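PDB 6B2Y: solute-binding periplasmic protein of iron/siderophore ABC transporter from Yersinia pestis, which probably binds a chelated iron or related metal complex in the periplasm and delivers it to an ABC transporter for import. Local coordinates for residues 218-223 with 327-332; 222-227 with 310-315; 131-136 with 150-155. All blocks are in the same frame, centred on the assembly; numbering follows the deposited sequence.

Interaction 1. Residues 218-223 with 327-332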
loop_
_atom_site.group_PDB
_atom_site.type_symbol
_atom_site.label_atom_id
_atom_site.label_comp_id
_atom_site.label_asym_id
_atom_site.label_seq_id
_atom_site.Cartn_x
_atom_site.Cartn_y
_atom_site.Cartn_z
ATOM N N VAL A 218 14.268 7.053 -12.469
ATOM C CA VAL A 218 13.948 6.675 -11.097
ATOM C C VAL A 218 14.110 5.171 -10.960
ATOM O O VAL A 218 13.620 4.406 -11.797
ATOM C CB VAL A 218 12.507 7.063 -10.705
ATOM C CG1 VAL A 218 12.218 6.640 -9.238
ATOM C CG2 VAL A 218 12.248 8.553 -10.913
ATOM N N PHE A 219 14.752 4.744 -9.876
ATOM C CA PHE A 219 14.740 3.343 -9.481
ATOM C C PHE A 219 14.152 3.234 -8.086
ATOM O O PHE A 219 14.602 3.934 -7.169
ATOM C CB PHE A 219 16.136 2.718 -9.485
ATOM C CG PHE A 219 16.130 1.267 -9.087
ATOM C CD1 PHE A 219 15.582 0.312 -9.931
ATOM C CD2 PHE A 219 16.618 0.864 -7.852
ATOM C CE1 PHE A 219 15.546 -1.026 -9.567
ATOM C CE2 PHE A 219 16.585 -0.479 -7.488
ATOM C CZ PHE A 219 16.051 -1.417 -8.345
ATOM N N ILE A 220 13.147 2.369 -7.922
ATOM C CA ILE A 220 12.583 2.081 -6.603
ATOM C C ILE A 220 12.992 0.671 -6.186
ATOM O O ILE A 220 12.708 -0.309 -6.881
ATOM C CB ILE A 220 11.053 2.254 -6.568
ATOM C CG1 ILE A 220 10.549 2.042 -5.130
ATOM C CG2 ILE A 220 10.355 1.304 -7.519
ATOM C CD1 ILE A 220 9.537 3.048 -4.681
ATOM N N GLU A 221 13.667 0.568 -5.044
ATOM C CA GLU A 221 14.030 -0.724 -4.481
ATOM C C GLU A 221 12.995 -1.058 -3.415
ATOM O O GLU A 221 13.004 -0.477 -2.328
ATOM C CB GLU A 221 15.442 -0.696 -3.897
ATOM C CG GLU A 221 15.932 -2.081 -3.561
ATOM C CD GLU A 221 17.260 -2.079 -2.844
ATOM O OE1 GLU A 221 17.661 -3.157 -2.368
ATOM O OE2 GLU A 221 17.891 -1.007 -2.757
ATOM N N LEU A 222 12.085 -1.977 -3.741
ATOM C CA LEU A 222 11.056 -2.375 -2.787
ATOM C C LEU A 222 11.640 -3.269 -1.690
ATOM O O LEU A 222 12.413 -4.189 -1.960
ATOM C CB LEU A 222 9.925 -3.102 -3.508
ATOM C CG LEU A 222 9.199 -2.243 -4.539
ATOM C CD1 LEU A 222 8.247 -3.106 -5.391
ATOM C CD2 LEU A 222 8.430 -1.126 -3.835
ATOM N N ARG A 223 11.219 -3.010 -0.454
ATOM C CA ARG A 223 11.734 -3.734 0.712
ATOM C C ARG A 223 13.254 -3.763 0.709
ATOM O O ARG A 223 13.876 -4.809 0.908
ATOM C CB ARG A 223 11.138 -5.132 0.796
ATOM C CG ARG A 223 9.619 -5.136 0.663
ATOM C CD ARG A 223 9.052 -6.543 0.576
ATOM N NE ARG A 223 9.626 -7.295 -0.535
ATOM C CZ ARG A 223 10.295 -8.435 -0.384
ATOM N NH1 ARG A 223 10.787 -9.066 -1.444
ATOM N NH2 ARG A 223 10.471 -8.944 0.833
ATOM N N TYR A 327 15.555 8.801 -1.225
ATOM C CA TYR A 327 14.321 8.943 -0.456
ATOM C C TYR A 327 13.839 7.565 -0.025
ATOM O O TYR A 327 14.254 6.548 -0.581
ATOM C CB TYR A 327 13.219 9.653 -1.282
ATOM C CG TYR A 327 13.731 10.886 -2.001
ATOM C CD1 TYR A 327 13.585 12.141 -1.433
ATOM C CD2 TYR A 327 14.374 10.788 -3.242
ATOM C CE1 TYR A 327 14.058 13.270 -2.069
ATOM C CE2 TYR A 327 14.869 11.923 -3.887
ATOM C CZ TYR A 327 14.699 13.160 -3.290
ATOM O OH TYR A 327 15.171 14.305 -3.905
ATOM N N ALA A 328 12.945 7.538 0.968
ATOM C CA ALA A 328 12.292 6.296 1.360
ATOM C C ALA A 328 10.788 6.501 1.485
ATOM O O ALA A 328 10.318 7.568 1.896
ATOM C CB ALA A 328 12.842 5.729 2.683
ATOM N N ILE A 329 10.045 5.452 1.128
ATOM C CA ILE A 329 8.589 5.452 1.133
ATOM C C ILE A 329 8.091 4.222 1.888
ATOM O O ILE A 329 8.711 3.156 1.845
ATOM C CB ILE A 329 8.031 5.471 -0.313
ATOM C CG1 ILE A 329 6.520 5.680 -0.295
ATOM C CG2 ILE A 329 8.416 4.178 -1.053
ATOM C CD1 ILE A 329 6.100 7.082 0.114
ATOM N N TRP A 330 6.951 4.373 2.567
ATOM C CA TRP A 330 6.345 3.256 3.300
ATOM C C TRP A 330 5.899 2.162 2.339
ATOM O O TRP A 330 5.150 2.420 1.391
ATOM C CB TRP A 330 5.156 3.766 4.107
ATOM C CG TRP A 330 4.543 2.832 5.116
ATOM C CD1 TRP A 330 5.170 2.219 6.169
ATOM C CD2 TRP A 330 3.159 2.473 5.210
ATOM N NE1 TRP A 330 4.261 1.483 6.906
ATOM C CE2 TRP A 330 3.020 1.624 6.340
ATOM C CE3 TRP A 330 2.018 2.790 4.454
ATOM C CZ2 TRP A 330 1.798 1.083 6.721
ATOM C CZ3 TRP A 330 0.796 2.249 4.834
ATOM C CH2 TRP A 330 0.696 1.399 5.953
ATOM N N HIS A 331 6.343 0.932 2.597
ATOM C CA HIS A 331 6.156 -0.118 1.610
ATOM C C HIS A 331 4.691 -0.477 1.421
ATOM O O HIS A 331 4.282 -0.817 0.301
ATOM C CB HIS A 331 6.932 -1.368 1.991
ATOM C CG HIS A 331 6.724 -2.484 1.025
ATOM N ND1 HIS A 331 7.250 -2.460 -0.250
ATOM C CD2 HIS A 331 6.002 -3.626 1.119
ATOM C CE1 HIS A 331 6.867 -3.547 -0.895
ATOM N NE2 HIS A 331 6.120 -4.276 -0.081
ATOM N N ASN A 332 3.886 -0.390 2.479
ATOM C CA ASN A 332 2.508 -0.851 2.358
ATOM C C ASN A 332 1.667 0.005 1.427
ATOM O O ASN A 332 0.562 -0.431 1.065
ATOM C CB ASN A 332 1.867 -0.935 3.739
ATOM C CG ASN A 332 2.417 -2.092 4.548
ATOM O OD1 ASN A 332 2.569 -3.200 4.039
ATOM N ND2 ASN A 332 2.734 -1.831 5.816
#

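Interaction 2. Residues 222-227 with 310-315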
loop_
_atom_site.group_PDB
_atom_site.type_symbol
_atom_site.label_atom_id
_atom_site.label_comp_id
_atom_site.label_asym_id
_atom_site.label_seq_id
_atom_site.Cartn_x
_atom_site.Cartn_y
_atom_site.Cartn_z
ATOM N N LEU A 222 12.085 -1.977 -3.741
ATOM C CA LEU A 222 11.056 -2.375 -2.787
ATOM C C LEU A 222 11.640 -3.269 -1.690
ATOM O O LEU A 222 12.413 -4.189 -1.960
ATOM C CB LEU A 222 9.925 -3.102 -3.508
ATOM C CG LEU A 222 9.199 -2.243 -4.539
ATOM C CD1 LEU A 222 8.247 -3.106 -5.391
ATOM C CD2 LEU A 222 8.430 -1.126 -3.835
ATOM N N ARG A 223 11.219 -3.010 -0.454
ATOM C CA ARG A 223 11.734 -3.734 0.712
ATOM C C ARG A 223 13.254 -3.763 0.709
ATOM O O ARG A 223 13.876 -4.809 0.908
ATOM C CB ARG A 223 11.138 -5.132 0.796
ATOM C CG ARG A 223 9.619 -5.136 0.663
ATOM C CD ARG A 223 9.052 -6.543 0.576
ATOM N NE ARG A 223 9.626 -7.295 -0.535
ATOM C CZ ARG A 223 10.295 -8.435 -0.384
ATOM N NH1 ARG A 223 10.787 -9.066 -1.444
ATOM N NH2 ARG A 223 10.471 -8.944 0.833
ATOM N N ALA A 224 13.849 -2.602 0.434
ATOM C CA ALA A 224 15.289 -2.473 0.279
ATOM C C ALA A 224 16.028 -3.031 1.486
ATOM O O ALA A 224 15.697 -2.711 2.633
ATOM C CB ALA A 224 15.651 -1.008 0.083
ATOM N N GLY A 225 17.033 -3.856 1.211
ATOM C CA GLY A 225 17.909 -4.373 2.239
ATOM C C GLY A 225 17.327 -5.489 3.071
ATOM O O GLY A 225 18.016 -5.990 3.964
ATOM N N ALA A 226 16.094 -5.909 2.796
ATOM C CA ALA A 226 15.445 -6.917 3.623
ATOM C C ALA A 226 15.796 -8.336 3.193
ATOM O O ALA A 226 16.004 -9.205 4.047
ATOM C CB ALA A 226 13.925 -6.718 3.593
ATOM N N SER A 227 15.888 -8.576 1.891
ATOM C CA SER A 227 16.017 -9.916 1.340
ATOM C C SER A 227 17.471 -10.184 0.942
ATOM O O SER A 227 18.358 -9.335 1.092
ATOM C CB SER A 227 15.043 -10.077 0.168
ATOM O OG SER A 227 14.847 -11.440 -0.182
ATOM N N LEU A 310 21.337 3.233 2.643
ATOM C CA LEU A 310 22.105 3.863 1.576
ATOM C C LEU A 310 23.590 3.532 1.651
ATOM O O LEU A 310 24.320 3.824 0.699
ATOM C CB LEU A 310 21.923 5.380 1.620
ATOM C CG LEU A 310 20.526 5.962 1.397
ATOM C CD1 LEU A 310 20.569 7.462 1.553
ATOM C CD2 LEU A 310 20.021 5.578 0.030
ATOM N N GLY A 311 24.053 2.951 2.757
ATOM C CA GLY A 311 25.443 2.573 2.907
ATOM C C GLY A 311 25.784 1.162 2.481
ATOM O O GLY A 311 26.926 0.732 2.679
ATOM N N ARG A 312 24.835 0.424 1.903
ATOM C CA ARG A 312 25.106 -0.932 1.449
ATOM C C ARG A 312 26.024 -0.917 0.229
ATOM O O ARG A 312 26.091 0.060 -0.519
ATOM C CB ARG A 312 23.806 -1.663 1.086
ATOM C CG ARG A 312 22.934 -2.064 2.264
ATOM C CD ARG A 312 21.598 -2.637 1.772
ATOM N NE ARG A 312 20.818 -1.625 1.065
ATOM C CZ ARG A 312 20.115 -1.854 -0.046
ATOM N NH1 ARG A 312 20.081 -3.059 -0.583
ATOM N NH2 ARG A 312 19.451 -0.863 -0.624
ATOM N N LYS A 313 26.731 -2.028 0.033
ATOM C CA LYS A 313 27.626 -2.144 -1.110
ATOM C C LYS A 313 26.846 -2.026 -2.413
ATOM O O LYS A 313 25.669 -2.388 -2.493
ATOM C CB LYS A 313 28.376 -3.472 -1.074
ATOM C CG LYS A 313 29.174 -3.703 0.199
ATOM C CD LYS A 313 30.151 -4.870 0.057
ATOM C CE LYS A 313 31.621 -4.406 0.083
ATOM N NZ LYS A 313 31.981 -3.422 -0.995
ATOM N N GLY A 314 27.521 -1.515 -3.447
ATOM C CA GLY A 314 26.914 -1.344 -4.755
ATOM C C GLY A 314 26.021 -0.124 -4.809
ATOM O O GLY A 314 26.276 0.813 -5.572
ATOM N N ILE A 315 24.978 -0.132 -3.973
ATOM C CA ILE A 315 24.079 1.013 -3.847
ATOM C C ILE A 315 24.849 2.292 -3.524
ATOM O O ILE A 315 24.531 3.370 -4.040
ATOM C CB ILE A 315 23.002 0.710 -2.784
ATOM C CG1 ILE A 315 22.219 -0.552 -3.163
ATOM C CG2 ILE A 315 22.099 1.913 -2.538
ATOM C CD1 ILE A 315 21.296 -0.392 -4.367
#

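Interaction 3. Residues 131-136 with 150-155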
loop_
_atom_site.group_PDB
_atom_site.type_symbol
_atom_site.label_atom_id
_atom_site.label_comp_id
_atom_site.label_asym_id
_atom_site.label_seq_id
_atom_site.Cartn_x
_atom_site.Cartn_y
_atom_site.Cartn_z
ATOM N N ASP A 131 -20.440 -13.317 5.915
ATOM C CA ASP A 131 -21.361 -12.887 4.864
ATOM C C ASP A 131 -20.643 -12.700 3.531
ATOM O O ASP A 131 -21.271 -12.789 2.471
ATOM C CB ASP A 131 -22.028 -11.550 5.231
ATOM C CG ASP A 131 -22.958 -11.643 6.428
ATOM O OD1 ASP A 131 -23.585 -12.705 6.625
ATOM O OD2 ASP A 131 -23.076 -10.636 7.163
ATOM N N ILE A 132 -19.344 -12.420 3.573
ATOM C CA ILE A 132 -18.565 -12.067 2.394
ATOM C C ILE A 132 -17.090 -12.163 2.766
ATOM O O ILE A 132 -16.724 -11.976 3.936
ATOM C CB ILE A 132 -18.934 -10.653 1.901
ATOM C CG1 ILE A 132 -18.401 -10.401 0.492
ATOM C CG2 ILE A 132 -18.443 -9.583 2.886
ATOM C CD1 ILE A 132 -19.061 -9.225 -0.188
ATOM N N ALA A 133 -16.238 -12.466 1.788
ATOM C CA ALA A 133 -14.791 -12.473 1.966
ATOM C C ALA A 133 -14.144 -11.677 0.837
ATOM O O ALA A 133 -14.626 -11.702 -0.297
ATOM C CB ALA A 133 -14.236 -13.905 1.988
ATOM N N ILE A 134 -13.065 -10.963 1.147
ATOM C CA ILE A 134 -12.398 -10.099 0.173
ATOM C C ILE A 134 -10.967 -10.584 -0.004
ATOM O O ILE A 134 -10.281 -10.860 0.990
ATOM C CB ILE A 134 -12.416 -8.624 0.621
ATOM C CG1 ILE A 134 -13.843 -8.186 0.980
ATOM C CG2 ILE A 134 -11.833 -7.742 -0.455
ATOM C CD1 ILE A 134 -13.900 -6.892 1.764
ATOM N N PHE A 135 -10.523 -10.704 -1.258
ATOM C CA PHE A 135 -9.138 -11.031 -1.581
ATOM C C PHE A 135 -8.608 -10.068 -2.629
ATOM O O PHE A 135 -9.361 -9.331 -3.265
ATOM C CB PHE A 135 -8.985 -12.456 -2.125
ATOM C CG PHE A 135 -9.268 -13.523 -1.122
ATOM C CD1 PHE A 135 -10.575 -13.871 -0.813
ATOM C CD2 PHE A 135 -8.229 -14.207 -0.514
ATOM C CE1 PHE A 135 -10.838 -14.868 0.101
ATOM C CE2 PHE A 135 -8.494 -15.203 0.392
ATOM C CZ PHE A 135 -9.791 -15.535 0.697
ATOM N N GLY A 136 -7.295 -10.117 -2.842
ATOM C CA GLY A 136 -6.661 -9.368 -3.910
ATOM C C GLY A 136 -6.417 -10.262 -5.112
ATOM O O GLY A 136 -6.319 -11.479 -4.979
ATOM N N LYS A 150 -10.805 -21.460 -2.495
ATOM C CA LYS A 150 -11.473 -22.678 -2.938
ATOM C C LYS A 150 -12.445 -23.203 -1.878
ATOM O O LYS A 150 -13.568 -23.623 -2.193
ATOM C CB LYS A 150 -10.389 -23.695 -3.276
ATOM C CG LYS A 150 -10.896 -25.039 -3.777
ATOM C CD LYS A 150 -9.687 -25.932 -3.899
ATOM C CE LYS A 150 -9.919 -27.100 -4.752
ATOM N NZ LYS A 150 -11.179 -27.843 -4.299
ATOM N N GLN A 151 -12.037 -23.156 -0.609
ATOM C CA GLN A 151 -12.895 -23.635 0.469
ATOM C C GLN A 151 -14.164 -22.783 0.571
ATOM O O GLN A 151 -15.279 -23.310 0.636
ATOM C CB GLN A 151 -12.107 -23.642 1.783
ATOM C CG GLN A 151 -12.919 -23.821 3.053
ATOM C CD GLN A 151 -12.056 -24.304 4.208
ATOM O OE1 GLN A 151 -11.827 -25.501 4.369
ATOM N NE2 GLN A 151 -11.554 -23.371 5.002
ATOM N N LEU A 152 -14.013 -21.455 0.552
ATOM C CA LEU A 152 -15.165 -20.572 0.673
ATOM C C LEU A 152 -16.148 -20.757 -0.479
ATOM O O LEU A 152 -17.369 -20.726 -0.271
ATOM C CB LEU A 152 -14.689 -19.117 0.743
ATOM C CG LEU A 152 -14.024 -18.625 2.023
ATOM C CD1 LEU A 152 -13.076 -17.446 1.782
ATOM C CD2 LEU A 152 -15.037 -18.297 3.101
ATOM N N GLU A 153 -15.641 -20.888 -1.709
ATOM C CA GLU A 153 -16.510 -20.958 -2.881
ATOM C C GLU A 153 -17.441 -22.165 -2.812
ATOM O O GLU A 153 -18.633 -22.061 -3.133
ATOM C CB GLU A 153 -15.665 -20.991 -4.157
ATOM C CG GLU A 153 -15.073 -19.634 -4.518
ATOM C CD GLU A 153 -14.527 -19.588 -5.930
ATOM O OE1 GLU A 153 -15.196 -19.010 -6.811
ATOM O OE2 GLU A 153 -13.430 -20.138 -6.159
ATOM N N LYS A 154 -16.926 -23.315 -2.376
ATOM C CA LYS A 154 -17.771 -24.502 -2.285
ATOM C C LYS A 154 -18.720 -24.429 -1.094
ATOM O O LYS A 154 -19.790 -25.051 -1.123
ATOM C CB LYS A 154 -16.917 -25.769 -2.228
ATOM C CG LYS A 154 -16.643 -26.358 -3.607
ATOM C CD LYS A 154 -15.618 -27.488 -3.579
ATOM C CE LYS A 154 -16.244 -28.838 -3.246
ATOM N NZ LYS A 154 -15.203 -29.919 -3.195
ATOM N N ALA A 155 -18.355 -23.682 -0.049
ATOM C CA ALA A 155 -19.237 -23.455 1.093
ATOM C C ALA A 155 -20.274 -22.368 0.841
ATOM O O ALA A 155 -21.058 -22.055 1.747
ATOM C CB ALA A 155 -18.415 -23.094 2.332
#

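Interaction 1. Residues 218-223 with 327-332
Arg223 lays the aliphatic part of its side chain over one face of the His331 imidazole, while Leu222 meets the same ring at its edge. This is the tight part of the contact, a CH-pi interaction: Arg223 CG stands 3.6 Å from the centroid of the His331 ring, only 12° off the ring normal, and Arg223 CD follows it at 3.8 Å from His331 NE2. The imidazole can come forward to meet them because its CG is anti to the backbone N (chi1 178°). Near the ring plane, Leu222 CD2 reaches His331 ND1 at 4.0 Å. That nitrogen is also hydrogen-bonded to Ser279 OG, which helps fix the rotation of the ring; Ser279 OG bonds Arg223 N as well, so a single hydroxyl ties both segments to strand 275-280.

Deeper in, a single buried methyl contact joins Ile220 CD1 to Ile329 CG2 at 4.0 Å. These branched side chains suit the layer between sheet and helix, and Phe346 of helix 340-350 packs against both. Met239 of helix 239-245 also packs on Ile220 and Leu222. The solvent side, by contrast, belongs to the far end of Arg223, whose chain bends at chi3 and whose guanidinium plane is turned 61° from the ring. Its NE remains 4.6 Å from His331 NE2, so the two polar ends are neighbours without touching, and the methylene groups do the work of contact.

Strand 275-280 runs between strands 217-221 and 326-330, which explains the 9.0 Å separating Ile220 CA from Ala328 CA. Arg223 meets His331 in the 3-10 turn that follows strand 326-330. Three adjacent parallel strands, covered by helices within a mixed sheet, form the core of this alpha/beta lobe of a periplasmic binding protein.

Interaction 2. Residues 222-227 with 310-315
With CG beside its backbone N (chi1 -72°), an extended second torsion and a bend at chi3 (-64°), the Arg312 side chain reaches across to the other segment and lays its guanidinium against the backbone of Gly225 and the methyl of Ala224. Both segments are loops on the rim of an alpha/beta lobe of the periplasmic binding protein fold: 222-227 follows strand 217-221, whereas the loop 310-315 comes after helix 299-310.

The guanidinium is sandwiched. Gly225 N lies over one face, 3.6 Å from Arg312 NH1 and displaced toward the rim of the group, and Ile315 CG1 covers the opposite face from within the arginine's own segment. The broad, flat cation suits this slot, since its faces accept apolar or backbone neighbours while its N-H groups point outward in the plane to acceptors. Gly225 suits the other wall: its backbone has a positive phi of 77°, and its bare CA comes to 4.1 Å from Arg312 CD.

The polar end of Arg312 is held from beyond the two loops. NH2 forms a salt bridge with OE2 in the carboxylate of Glu221 on strand 217-221, and NE donates to the carbonyl oxygen of Ile309 of helix 299-310. These bonds restrain the rotation of the guanidinium, and the buried Glu221 carboxylate, bonded also to Tyr276 OH, gains a positive partner that probably stabilises its charge.

The 222-227 loop keeps its own shape through a backbone bond from Ala226 N to Arg223 O, 3.1 Å long, which closes a type II beta turn with Gly225 at the third position, where glycine is well suited. The small Ala224, touching Ala278 on strand 275-280, adds a methyl contact to the arginine: its CB sits 3.9 Å from Arg312 NH2.

Interaction 3. Residues 131-136 with 150-155
Within 150-155, Leu152 alone makes the contact, its CD1 methyl resting on both Ala133 and Phe135 of the strand. The interactions across the segments are apolar. Leu152 CD1 lies 3.7 Å from Ala133 CB and 3.8 Å from Phe135 CE1, and it approaches the Phe135 ring at its edge, in the ring plane. Phe135 CG is beside the backbone N (chi1 -67°), an orientation that brings CE1 and CZ to the methyl. Alanine suits the middle position because its short side chain lets the branched leucine come close to the strand, with 8.2 Å between Ala133 CA and Leu152 CA; the larger phenylalanine, two residues on and on the same side of the strand, presents its ring edge to the same methyl.

Strand 132-136, the connection containing helix 147-154, and the parallel strand 159-162 form a beta-alpha-beta crossover in the five-stranded sheet of this lobe. Val159 of the second strand touches both Phe135 and Leu152, so the three elements pack together.

Backbone bonds hold the strand between its neighbours 58-60 and 159-162: Ala133 is joined to Pro158 and Val160, while Ile132 and Ile134 pair with Leu59. On the helix, the backbone bond Ala155 N to Gln151 O is 3.2 Å long, and the exposed Glu153, suited to the outer surface, forms a salt bridge with Arg47.

How the interactions relate
Along the chain, interaction 3 comes first and closes before the other two open. It lies in the parallel sheet containing strands 58-60, 132-136 and 159-162, whereas interaction 1 belongs to the mixed sheet containing strands 217-221, 275-280 and 326-330. Their centres are about 32 Å apart, on opposite sides of the chain's centre, consistent with the two lobes of a periplasmic binding protein. Interactions 1 and 2 have centres about 11 Å apart, share Leu222 and Arg223, and are also linked by the salt bridge of Glu221 with Arg312. Strand 217-221 and the loop after it thus take part in both, whereas interaction 3 joins a helix to the sheet of the other lobe.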